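Local coordinates for protein N-terminal domain of PorA (28-171) (Porphyromonas gingivalis ATCC 33277, PDB 6KJK) that is a type IX secretion system cargo protein, here as its N-terminal domain, whose full-length form affects PorXY-SigP signalling, at residues Thr23-Glu28 and Phe131-Gly136; Gly52-Gln57 and Gly63-Cys68; Leu67-Cys72 and Ser78-Val83; Tyr96-Pro99 and Gly104-Gly107; Ser112-Ser117 and Gly121-Thr126. One frame throughout, in Å; residues are numbered along the deposited sequence.

Contact 1: residues Thr23-Glu28 and Phe131-Gly136; sequences TAFTTE and FKYKGG
F25 and Y133 form a T-shaped aromatic pair, with the edge of the tyrosine turned to the face of the phenylalanine. The ring centroids are 4.9 Å apart and the planes stand at 67° to each other. The closest part of the tyrosine rim is its CD1-CE1 side: Y133 CE1 lies 3.7 Å above the F25 plane, over the ring centre, and Y133 CD1 is 3.9 Å from F25 CD1. F25 CG is lodged between its own backbone N and carbonyl carbon (chi1 62°), which lays the ring face over the Y133 rim.

Apolar packing adds K134. Its extended chain runs roughly perpendicular to F25, with K134 CE 3.8 Å from F25 CZ, while K134 CG sits over a face of Y133. The tyrosine therefore gives an edge to one partner and a face to the other.

The contact lies at one end of a beta sandwich, where the chain leaves strand 18-22 of one sheet for strand 26-28 of the other and passes the end of strand 125-133. That strand finishes in a type I' turn from Y133 to G136, closed by G136 N to Y133 O at 3.0 Å.

No direct hydrogen bond joins the segments. One water instead donates to T23 O (2.7 Å) and to K132 O (3.1 Å) and accepts from K134 N (2.8 Å), serving three backbone groups at once. The polar ends are held from outside: Y133 OH bonds to E32, K134 NZ to S101 O, and K132 NZ makes a salt bridge with D21.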
# COMPACT_ATOMS: atom_id res chain seq x y z
N THR A 23 10.56 -2.41 7.74
CA THR A 23 11.04 -2.38 9.12
C THR A 23 11.46 -1.00 9.57
O THR A 23 11.56 -0.77 10.77
CB THR A 23 12.24 -3.33 9.27
OG1 THR A 23 13.25 -2.92 8.32
CG2 THR A 23 11.86 -4.76 9.01
N ALA A 24 11.74 -0.08 8.65
CA ALA A 24 12.20 1.22 9.08
C ALA A 24 11.05 2.03 9.65
O ALA A 24 9.92 1.97 9.14
CB ALA A 24 12.83 1.97 7.90
N PHE A 25 11.33 2.80 10.70
CA PHE A 25 10.34 3.72 11.25
C PHE A 25 11.03 5.03 11.63
O PHE A 25 12.23 5.06 11.92
CB PHE A 25 9.58 3.12 12.44
CG PHE A 25 10.44 2.78 13.61
CD1 PHE A 25 11.08 1.57 13.68
CD2 PHE A 25 10.63 3.69 14.62
CE1 PHE A 25 11.90 1.25 14.76
CE2 PHE A 25 11.44 3.39 15.71
CZ PHE A 25 12.06 2.18 15.77
N THR A 26 10.27 6.12 11.60
CA THR A 26 10.73 7.39 12.12
C THR A 26 9.83 7.82 13.27
O THR A 26 8.67 7.39 13.37
CB THR A 26 10.76 8.46 11.03
OG1 THR A 26 9.44 8.66 10.52
CG2 THR A 26 11.65 8.00 9.88
N THR A 27 10.37 8.63 14.18
CA THR A 27 9.70 8.96 15.44
C THR A 27 9.48 10.46 15.50
O THR A 27 10.38 11.24 15.19
CB THR A 27 10.56 8.54 16.63
OG1 THR A 27 10.84 7.14 16.57
CG2 THR A 27 9.86 8.85 17.94
N GLU A 28 8.28 10.86 15.92
CA GLU A 28 7.98 12.28 16.09
C GLU A 28 6.81 12.41 17.06
O GLU A 28 5.72 11.91 16.79
CB GLU A 28 7.63 12.93 14.75
CG GLU A 28 7.12 14.35 14.88
CD GLU A 28 8.07 15.24 15.66
OE1 GLU A 28 7.60 15.93 16.59
OE2 GLU A 28 9.28 15.25 15.35
N PHE A 131 4.30 -4.25 8.10
CA PHE A 131 5.11 -3.29 8.83
C PHE A 131 5.55 -3.98 10.11
O PHE A 131 4.77 -4.10 11.05
CB PHE A 131 4.27 -2.06 9.16
CG PHE A 131 3.85 -1.26 7.93
CD1 PHE A 131 4.77 -0.42 7.30
CD2 PHE A 131 2.58 -1.34 7.38
CE1 PHE A 131 4.43 0.34 6.19
CE2 PHE A 131 2.24 -0.57 6.28
CZ PHE A 131 3.15 0.28 5.68
N LYS A 132 6.79 -4.44 10.13
CA LYS A 132 7.33 -5.17 11.28
C LYS A 132 8.09 -4.17 12.15
O LYS A 132 9.26 -3.85 11.89
CB LYS A 132 8.21 -6.32 10.83
CG LYS A 132 7.44 -7.38 10.09
CD LYS A 132 8.31 -8.58 9.76
CE LYS A 132 7.50 -9.64 9.05
NZ LYS A 132 8.37 -10.76 8.59
N TYR A 133 7.41 -3.66 13.17
CA TYR A 133 7.95 -2.67 14.08
C TYR A 133 8.72 -3.36 15.20
O TYR A 133 8.17 -4.22 15.90
CB TYR A 133 6.81 -1.88 14.69
CG TYR A 133 7.17 -0.87 15.75
CD1 TYR A 133 7.89 0.27 15.43
CD2 TYR A 133 6.74 -1.05 17.08
CE1 TYR A 133 8.18 1.22 16.40
CE2 TYR A 133 7.03 -0.12 18.05
CZ TYR A 133 7.75 1.01 17.72
OH TYR A 133 8.02 1.93 18.70
N LYS A 134 9.99 -2.99 15.37
CA LYS A 134 10.84 -3.49 16.47
C LYS A 134 10.78 -5.02 16.57
O LYS A 134 10.54 -5.59 17.64
CB LYS A 134 10.51 -2.81 17.80
CG LYS A 134 10.79 -1.33 17.81
CD LYS A 134 10.57 -0.69 19.18
CE LYS A 134 10.93 0.79 19.15
NZ LYS A 134 10.62 1.54 20.39
N GLY A 135 10.97 -5.67 15.44
CA GLY A 135 11.01 -7.11 15.37
C GLY A 135 9.71 -7.75 14.94
O GLY A 135 9.71 -8.92 14.54
N GLY A 136 8.60 -7.02 15.02
CA GLY A 136 7.32 -7.54 14.59
C GLY A 136 6.55 -8.25 15.67
O GLY A 136 5.43 -8.70 15.41
O HOH W 1 11.43 -2.00 13.15

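Contact 2: residues Gly52-Gln57 and Gly63-Cys68; sequences GKITKQ and GHFALC
F65 reaches across from strand 64-68 and takes I54 and Q57 of strand 52-57 at different parts of its ring. The isoleucine and phenylalanine side chains run antiparallel alongside each other, and I54 CG1 comes 4.0 Å from F65 CE1. Q57, at the exposed end of the contact, approaches the other side of the ring rim. Its chain crosses the phenylalanine almost squarely and the amide plane is turned 85° from the ring, with Q57 NE2 3.6 Å from F65 CE2 and Q57 OE1 3.7 Å from the same carbon. The amide N and O both lie at the ring edge, near its plane. F65 CB points toward strand 52-57, and a chi1 of 68° tucks CG over the main chain, placing CE1 by I54 and CE2 by Q57.

These two strands belong to the opposed sheets of a beta sandwich. Over these short segments the axes run 152° apart in direction and 8.9 Å from each other at closest approach, and no hydrogen bond spans the gap; each strand bonds to neighbours in its own layer, K53 to S112 and C68 to S93, for example. Apolar side chains make up most of the filling: L94 touches both I54 and F65, while F109 meets the F65 ring.

L67 takes its place farther along the interface. One methyl does the touching: L67 CD2 is 4.4 Å from I54 CG1 and 4.2 Å from G52 O, where the glycine offers only backbone.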
# COMPACT_ATOMS: atom_id res chain seq x y z
N GLY A 52 -7.34 1.80 -6.60
CA GLY A 52 -6.51 1.11 -5.61
C GLY A 52 -7.28 1.00 -4.30
O GLY A 52 -7.92 1.96 -3.88
N LYS A 53 -7.23 -0.18 -3.69
CA LYS A 53 -7.96 -0.43 -2.45
C LYS A 53 -7.08 -1.14 -1.45
O LYS A 53 -6.40 -2.11 -1.78
CB LYS A 53 -9.21 -1.29 -2.68
CG LYS A 53 -10.19 -0.71 -3.68
CD LYS A 53 -11.53 -1.40 -3.58
CE LYS A 53 -12.45 -0.94 -4.71
NZ LYS A 53 -13.83 -1.51 -4.55
N ILE A 54 -7.16 -0.68 -0.21
CA ILE A 54 -6.71 -1.49 0.91
C ILE A 54 -7.82 -2.49 1.21
O ILE A 54 -8.92 -2.10 1.60
CB ILE A 54 -6.39 -0.62 2.12
CG1 ILE A 54 -5.24 0.34 1.81
CG2 ILE A 54 -6.14 -1.49 3.37
CD1 ILE A 54 -3.90 -0.34 1.54
N THR A 55 -7.55 -3.77 0.98
CA THR A 55 -8.57 -4.80 1.08
C THR A 55 -8.51 -5.56 2.40
O THR A 55 -9.47 -6.29 2.73
CB THR A 55 -8.45 -5.81 -0.08
OG1 THR A 55 -7.18 -6.44 0.01
CG2 THR A 55 -8.58 -5.15 -1.44
N LYS A 56 -7.42 -5.44 3.16
CA LYS A 56 -7.28 -6.03 4.49
C LYS A 56 -6.42 -5.08 5.29
O LYS A 56 -5.44 -4.53 4.76
CB LYS A 56 -6.51 -7.35 4.39
CG LYS A 56 -7.11 -8.41 3.44
CD LYS A 56 -6.20 -9.65 3.39
CE LYS A 56 -5.81 -10.11 1.97
NZ LYS A 56 -6.20 -11.53 1.68
N GLN A 57 -6.75 -4.90 6.58
CA GLN A 57 -5.99 -4.00 7.43
C GLN A 57 -5.92 -4.57 8.85
O GLN A 57 -6.95 -4.89 9.46
CB GLN A 57 -6.63 -2.61 7.48
CG GLN A 57 -8.16 -2.63 7.71
CD GLN A 57 -8.71 -1.26 8.00
OE1 GLN A 57 -8.44 -0.69 9.06
NE2 GLN A 57 -9.46 -0.71 7.06
N GLY A 63 -3.47 2.62 15.89
CA GLY A 63 -2.82 2.87 14.62
C GLY A 63 -3.78 3.45 13.61
O GLY A 63 -4.98 3.24 13.67
N HIS A 64 -3.22 4.13 12.61
CA HIS A 64 -3.96 4.63 11.47
C HIS A 64 -3.11 4.45 10.23
O HIS A 64 -1.88 4.36 10.30
CB HIS A 64 -4.28 6.13 11.61
CG HIS A 64 -5.08 6.45 12.82
ND1 HIS A 64 -4.51 6.60 14.07
CD2 HIS A 64 -6.42 6.62 13.00
CE1 HIS A 64 -5.46 6.87 14.96
NE2 HIS A 64 -6.62 6.88 14.34
N PHE A 65 -3.76 4.36 9.08
CA PHE A 65 -3.02 4.29 7.83
C PHE A 65 -3.43 5.43 6.92
O PHE A 65 -4.50 6.05 7.08
CB PHE A 65 -3.20 2.93 7.12
CG PHE A 65 -4.58 2.66 6.59
CD1 PHE A 65 -4.93 3.08 5.30
CD2 PHE A 65 -5.53 1.95 7.35
CE1 PHE A 65 -6.19 2.82 4.80
CE2 PHE A 65 -6.76 1.66 6.82
CZ PHE A 65 -7.11 2.10 5.57
N ALA A 66 -2.61 5.70 5.91
CA ALA A 66 -2.87 6.76 4.93
C ALA A 66 -2.38 6.27 3.59
O ALA A 66 -1.18 6.03 3.40
CB ALA A 66 -2.17 8.08 5.29
N LEU A 67 -3.30 6.10 2.67
CA LEU A 67 -3.03 5.65 1.31
C LEU A 67 -2.83 6.84 0.38
O LEU A 67 -3.65 7.77 0.37
CB LEU A 67 -4.25 4.86 0.85
CG LEU A 67 -4.24 4.35 -0.58
CD1 LEU A 67 -3.10 3.33 -0.78
CD2 LEU A 67 -5.56 3.71 -0.93
N CYS A 68 -1.79 6.79 -0.44
CA CYS A 68 -1.65 7.75 -1.54
C CYS A 68 -1.58 6.97 -2.84
O CYS A 68 -0.66 6.19 -3.06
CB CYS A 68 -0.36 8.56 -1.39
SG CYS A 68 -0.29 9.66 0.05

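Contact 3: residues Leu67-Cys72 and Ser78-Val83; sequences LCFGQC and SVSPVV
F69 meets S80 and V83 along one side of its chain. Its CB begins the contact, 4.1 Å from S80 CB. With CG trans to the backbone N (chi1 -177°), the ring then runs along the 78-83 segment: F69 CD2 comes 3.5 Å from S80 OG, which lies at the ring edge near its plane, and next along the rim F69 CE2 packs 3.9 Å from V83 CG2. The carbonyl of the same residue takes part too, with F69 O 3.5 Å from P81 CD.

After F69 the strand gives way to a turn. G70 CA rests 3.7 Å from V83 CG2, so backbone and valine methyl meet directly, and Q71 lies crosswise to P81, its CB and OE1 both near the proline CG. The C68-C72 disulfide bridges this turn, while L67, two residues before F69, sets its CD2 near S78 O and S80 N.

The contact joins the end of strand 64-69 to the irregular run that leads into strand 83-85. This run lies against strand 48-58 of the other sheet, with S80 and V83 bonded by backbone to G52 and V50.

No hydrogen bond links the two segments. S80 OG instead donates to P81 O at 2.7 Å, tilted 25° from the carbonyl plane, and is also hydrogen-bonded to G52 N. A hydroxyl held by two bonds can lie beside an aromatic edge with its polarity satisfied, and the two bonds together probably fix its rotation, leaving van der Waals fit to do the work between the segments.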
# COMPACT_ATOMS: atom_id res chain seq x y z
N LEU A 67 -3.30 6.10 2.67
CA LEU A 67 -3.03 5.65 1.31
C LEU A 67 -2.83 6.84 0.38
O LEU A 67 -3.65 7.77 0.37
CB LEU A 67 -4.25 4.86 0.85
CG LEU A 67 -4.24 4.35 -0.58
CD1 LEU A 67 -3.10 3.33 -0.78
CD2 LEU A 67 -5.56 3.71 -0.93
N CYS A 68 -1.79 6.79 -0.44
CA CYS A 68 -1.65 7.75 -1.54
C CYS A 68 -1.58 6.97 -2.84
O CYS A 68 -0.66 6.19 -3.06
CB CYS A 68 -0.36 8.56 -1.39
SG CYS A 68 -0.29 9.66 0.05
N PHE A 69 -2.54 7.21 -3.72
CA PHE A 69 -2.52 6.62 -5.05
C PHE A 69 -3.41 7.52 -5.90
O PHE A 69 -4.63 7.51 -5.72
CB PHE A 69 -3.05 5.20 -5.00
CG PHE A 69 -3.00 4.52 -6.31
CD1 PHE A 69 -1.78 4.28 -6.93
CD2 PHE A 69 -4.15 4.09 -6.94
CE1 PHE A 69 -1.73 3.68 -8.19
CE2 PHE A 69 -4.11 3.46 -8.18
CZ PHE A 69 -2.90 3.24 -8.79
N GLY A 70 -2.81 8.32 -6.77
CA GLY A 70 -3.56 9.35 -7.50
C GLY A 70 -3.83 10.56 -6.64
O GLY A 70 -3.56 11.69 -7.07
N GLN A 71 -4.27 10.35 -5.41
CA GLN A 71 -4.46 11.39 -4.40
C GLN A 71 -4.09 10.78 -3.05
O GLN A 71 -4.24 9.57 -2.85
CB GLN A 71 -5.93 11.80 -4.40
CG GLN A 71 -6.36 12.89 -3.43
CD GLN A 71 -7.86 13.05 -3.52
OE1 GLN A 71 -8.42 13.09 -4.62
NE2 GLN A 71 -8.54 13.07 -2.37
N CYS A 72 -3.64 11.59 -2.12
CA CYS A 72 -3.45 11.14 -0.75
C CYS A 72 -4.78 11.24 -0.03
O CYS A 72 -5.35 12.34 0.10
CB CYS A 72 -2.38 11.99 -0.06
SG CYS A 72 -0.73 11.57 -0.67
N SER A 78 -9.87 3.69 2.65
CA SER A 78 -9.29 2.51 2.03
C SER A 78 -9.35 2.48 0.52
O SER A 78 -8.80 1.56 -0.08
CB SER A 78 -9.93 1.25 2.59
OG SER A 78 -11.29 1.23 2.27
N VAL A 79 -10.02 3.43 -0.14
CA VAL A 79 -10.22 3.40 -1.59
C VAL A 79 -9.70 4.69 -2.19
O VAL A 79 -10.02 5.79 -1.72
CB VAL A 79 -11.70 3.16 -1.94
CG1 VAL A 79 -11.90 3.06 -3.44
CG2 VAL A 79 -12.20 1.87 -1.27
N SER A 80 -8.88 4.56 -3.23
CA SER A 80 -8.36 5.69 -3.97
C SER A 80 -9.39 6.20 -4.97
O SER A 80 -10.38 5.54 -5.27
CB SER A 80 -7.10 5.26 -4.74
OG SER A 80 -7.43 4.58 -5.94
N PRO A 81 -9.12 7.36 -5.58
CA PRO A 81 -9.89 7.76 -6.77
C PRO A 81 -9.53 6.87 -7.94
O PRO A 81 -8.57 6.10 -7.92
CB PRO A 81 -9.42 9.19 -7.06
CG PRO A 81 -8.57 9.60 -5.90
CD PRO A 81 -8.05 8.31 -5.26
N VAL A 82 -10.30 7.01 -9.02
CA VAL A 82 -9.95 6.37 -10.28
C VAL A 82 -8.68 7.03 -10.80
O VAL A 82 -8.57 8.26 -10.84
CB VAL A 82 -11.09 6.51 -11.31
CG1 VAL A 82 -10.70 5.86 -12.61
CG2 VAL A 82 -12.38 5.87 -10.75
N VAL A 83 -7.72 6.20 -11.23
CA VAL A 83 -6.44 6.66 -11.75
C VAL A 83 -6.22 6.00 -13.10
O VAL A 83 -6.48 4.80 -13.25
CB VAL A 83 -5.28 6.29 -10.80
CG1 VAL A 83 -3.92 6.75 -11.39
CG2 VAL A 83 -5.50 6.90 -9.44

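Contact 4: residues Tyr96-Pro99 and Gly104-Gly107; sequences YTFP and GHTG
An aromatic cluster of Y96, F98 and H105 fills one end of the beta sandwich, between strand 90-99 of one sheet and strand 105-115 of the other. The short strand segments run 148° apart in direction and 9.8 Å from each other at closest approach, a gap bridged by rings. Y96 and H105 come from opposite directions and meet rim to rim, with Y96 OH and H105 NE2 hydrogen-bonded at 2.7 Å. A chi1 of 84° places the imidazole of H105 between F98 and Y96. It approaches F98 edge-on in a T-shaped stack: the centroids are 4.9 Å apart, the planes at 84°, and H105 CE1 lies 3.6 Å above the phenylalanine plane, offset toward the rim. F98 CD2 in turn lies above the rim of one face of Y96. Two residues on from H105, G107 CA packs 3.8 Å from Y96 CE2, the glycine having no side chain to intervene.

Y96 OH is also hydrogen-bonded to I60 N, so this buried hydroxyl has two partners. Bonded at NE2 and laid against F98 at CE1, the imidazole is probably restrained in its rotation, and the hydrogen bond gives a polar tie between the sheets within aromatic surroundings.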
# COMPACT_ATOMS: atom_id res chain seq x y z
N TYR A 96 1.84 4.07 7.81
CA TYR A 96 1.22 3.46 8.98
C TYR A 96 1.80 4.19 10.18
O TYR A 96 3.03 4.24 10.34
CB TYR A 96 1.58 1.98 9.00
CG TYR A 96 1.11 1.21 10.22
CD1 TYR A 96 -0.15 1.41 10.79
CD2 TYR A 96 1.93 0.28 10.78
CE1 TYR A 96 -0.55 0.70 11.90
CE2 TYR A 96 1.54 -0.46 11.91
CZ TYR A 96 0.28 -0.24 12.45
OH TYR A 96 -0.18 -0.95 13.56
N THR A 97 0.94 4.75 11.02
CA THR A 97 1.38 5.55 12.16
C THR A 97 0.74 4.99 13.42
O THR A 97 -0.39 4.50 13.38
CB THR A 97 0.97 7.00 11.98
OG1 THR A 97 -0.43 7.06 11.74
CG2 THR A 97 1.67 7.59 10.80
N PHE A 98 1.47 5.02 14.52
CA PHE A 98 1.02 4.33 15.72
C PHE A 98 1.89 4.77 16.88
O PHE A 98 2.93 5.39 16.68
CB PHE A 98 1.08 2.79 15.56
CG PHE A 98 2.43 2.31 15.08
CD1 PHE A 98 3.44 1.98 15.99
CD2 PHE A 98 2.70 2.20 13.73
CE1 PHE A 98 4.68 1.57 15.54
CE2 PHE A 98 3.93 1.79 13.27
CZ PHE A 98 4.93 1.48 14.17
N PRO A 99 1.47 4.49 18.12
CA PRO A 99 2.23 4.97 19.28
C PRO A 99 3.58 4.29 19.41
O PRO A 99 3.74 3.10 19.15
CB PRO A 99 1.31 4.61 20.47
CG PRO A 99 -0.05 4.52 19.89
CD PRO A 99 0.16 3.93 18.51
N GLY A 104 7.35 -4.83 20.17
CA GLY A 104 7.14 -4.87 18.74
C GLY A 104 5.77 -5.38 18.36
O GLY A 104 5.04 -5.97 19.16
N HIS A 105 5.40 -5.15 17.11
CA HIS A 105 4.16 -5.69 16.57
C HIS A 105 4.26 -5.60 15.06
O HIS A 105 5.15 -4.93 14.51
CB HIS A 105 2.92 -4.95 17.08
CG HIS A 105 2.57 -3.70 16.33
ND1 HIS A 105 3.07 -2.46 16.67
CD2 HIS A 105 1.75 -3.49 15.27
CE1 HIS A 105 2.59 -1.55 15.84
NE2 HIS A 105 1.78 -2.15 14.98
N THR A 106 3.36 -6.29 14.39
CA THR A 106 3.27 -6.23 12.93
C THR A 106 1.93 -5.63 12.53
O THR A 106 0.87 -6.15 12.92
CB THR A 106 3.43 -7.63 12.33
OG1 THR A 106 4.68 -8.20 12.74
CG2 THR A 106 3.40 -7.54 10.82
N GLY A 107 1.96 -4.52 11.80
CA GLY A 107 0.79 -4.06 11.05
C GLY A 107 0.81 -4.75 9.70
O GLY A 107 1.87 -4.95 9.12

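Contact 5: residues Ser112-Ser117 and Gly121-Thr126; sequences SCFPES and GTELAT
S112 and T126 face each other as an antiparallel non-hydrogen-bonded pair in the beta hairpin of strands 105-115 and 125-133, near the loop that joins them. Their hydroxyls lie on the same face of the sheet and are hydrogen-bonded to each other, S112 OG to T126 OG1 at 2.7 Å.

The backbone bonds centre on C113. Its N donates to A125 O at 2.9 Å. Its carbonyl O receives L124 N at 2.7 Å. Both bonds are nearly straight, and both polar groups of the cysteine backbone are satisfied, by two successive residues. Each of these acceptors also takes a CA-H contact: S112 CA lies 3.2 Å from A125 O and E123 CA 3.5 Å from C113 O. E123 N, by contrast, is buried here without any polar partner. T122 OG1 finds its partner within the connecting loop, at A119 O, while standing at the edge of the F114 ring, near the ring plane.

E123 and F114 lie side by side and point the same way, their carboxylate and ring planes 43° apart. A bend at chi2 folds the glutamate along the phenylalanine, and E123 CG comes 3.4 Å from F114 CE2; K53 of the neighbouring strand makes a cation-pi contact with the same ring. Toward the loop, P115 CD packs 3.8 Å from L124 CG.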
# COMPACT_ATOMS: atom_id res chain seq x y z
N SER A 112 -4.78 -3.91 -3.40
CA SER A 112 -5.00 -4.40 -4.76
C SER A 112 -5.46 -3.29 -5.67
O SER A 112 -6.19 -2.38 -5.27
CB SER A 112 -6.06 -5.51 -4.81
OG SER A 112 -5.63 -6.65 -4.08
N CYS A 113 -5.09 -3.44 -6.92
CA CYS A 113 -5.55 -2.60 -8.02
C CYS A 113 -6.72 -3.32 -8.68
O CYS A 113 -6.61 -4.50 -9.01
CB CYS A 113 -4.39 -2.48 -9.01
SG CYS A 113 -4.46 -1.21 -10.24
N PHE A 114 -7.83 -2.62 -8.88
CA PHE A 114 -8.97 -3.20 -9.56
C PHE A 114 -9.28 -2.38 -10.80
O PHE A 114 -9.04 -1.16 -10.83
CB PHE A 114 -10.21 -3.09 -8.67
CG PHE A 114 -10.17 -3.97 -7.47
CD1 PHE A 114 -9.53 -3.56 -6.29
CD2 PHE A 114 -10.80 -5.21 -7.49
CE1 PHE A 114 -9.53 -4.39 -5.17
CE2 PHE A 114 -10.80 -6.02 -6.37
CZ PHE A 114 -10.15 -5.60 -5.21
N PRO A 115 -9.84 -3.00 -11.84
CA PRO A 115 -10.43 -2.21 -12.91
C PRO A 115 -11.47 -1.29 -12.32
O PRO A 115 -12.07 -1.57 -11.28
CB PRO A 115 -11.09 -3.27 -13.81
CG PRO A 115 -10.49 -4.57 -13.41
CD PRO A 115 -10.19 -4.43 -11.96
N GLU A 116 -11.66 -0.16 -12.99
CA GLU A 116 -12.58 0.87 -12.57
C GLU A 116 -13.87 0.33 -11.95
O GLU A 116 -14.39 0.91 -10.99
CB GLU A 116 -12.92 1.74 -13.78
CG GLU A 116 -12.93 3.14 -13.43
CD GLU A 116 -13.56 3.96 -14.48
OE1 GLU A 116 -13.15 3.90 -15.67
OE2 GLU A 116 -14.50 4.65 -14.10
N SER A 117 -14.38 -0.77 -12.51
CA SER A 117 -15.53 -1.47 -11.92
C SER A 117 -15.39 -1.66 -10.41
O SER A 117 -16.31 -1.33 -9.65
CB SER A 117 -15.70 -2.82 -12.63
OG SER A 117 -16.40 -3.74 -11.83
N GLY A 121 -13.20 -10.07 -7.23
CA GLY A 121 -12.46 -11.06 -7.97
C GLY A 121 -11.75 -10.56 -9.22
O GLY A 121 -11.12 -11.36 -9.91
N THR A 122 -11.83 -9.26 -9.52
CA THR A 122 -11.22 -8.72 -10.72
C THR A 122 -9.84 -8.10 -10.48
O THR A 122 -9.31 -7.45 -11.38
CB THR A 122 -12.16 -7.72 -11.40
OG1 THR A 122 -12.50 -6.67 -10.48
CG2 THR A 122 -13.44 -8.41 -11.83
N GLU A 123 -9.24 -8.29 -9.29
CA GLU A 123 -7.93 -7.72 -8.98
C GLU A 123 -6.94 -7.87 -10.13
O GLU A 123 -6.72 -8.97 -10.64
CB GLU A 123 -7.36 -8.41 -7.74
CG GLU A 123 -8.13 -8.18 -6.45
CD GLU A 123 -9.30 -9.14 -6.23
OE1 GLU A 123 -9.66 -9.89 -7.16
OE2 GLU A 123 -9.87 -9.12 -5.11
N LEU A 124 -6.30 -6.76 -10.51
CA LEU A 124 -5.27 -6.78 -11.53
C LEU A 124 -3.88 -7.01 -10.96
O LEU A 124 -2.99 -7.52 -11.67
CB LEU A 124 -5.24 -5.45 -12.29
CG LEU A 124 -6.60 -5.05 -12.87
CD1 LEU A 124 -6.60 -3.60 -13.30
CD2 LEU A 124 -6.94 -5.95 -14.06
N ALA A 125 -3.65 -6.61 -9.71
CA ALA A 125 -2.37 -6.75 -9.05
C ALA A 125 -2.59 -6.56 -7.56
O ALA A 125 -3.43 -5.76 -7.16
CB ALA A 125 -1.35 -5.70 -9.52
N THR A 126 -1.84 -7.31 -6.76
CA THR A 126 -2.00 -7.29 -5.32
C THR A 126 -0.63 -7.36 -4.68
O THR A 126 0.25 -8.11 -5.14
CB THR A 126 -2.81 -8.52 -4.89
OG1 THR A 126 -4.12 -8.40 -5.44
CG2 THR A 126 -2.91 -8.64 -3.36

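Overall arrangement
Contacts 2 and 4 are the buried ones, both spanning the two sheets of the sandwich. Contact 2 does so mostly by apolar packing, whereas contact 4 adds a hydrogen bond among its rings. Contact 1 is a surface contact but touches contact 4, where Y133 and F131 extend the aromatic cluster through F98 and Y96; the centres of contacts 1 and 4 are about 7 Å apart. Contacts 3 and 5, partly buried, lie toward the other end. Contact 3 shares L67 and C68 with contact 2. Contact 5 is alone in having direct backbone hydrogen bonds between its segments, which are hairpin partners, and it uses strands that also run through contacts 4 and 1, with centres about 27 and 29 Å away.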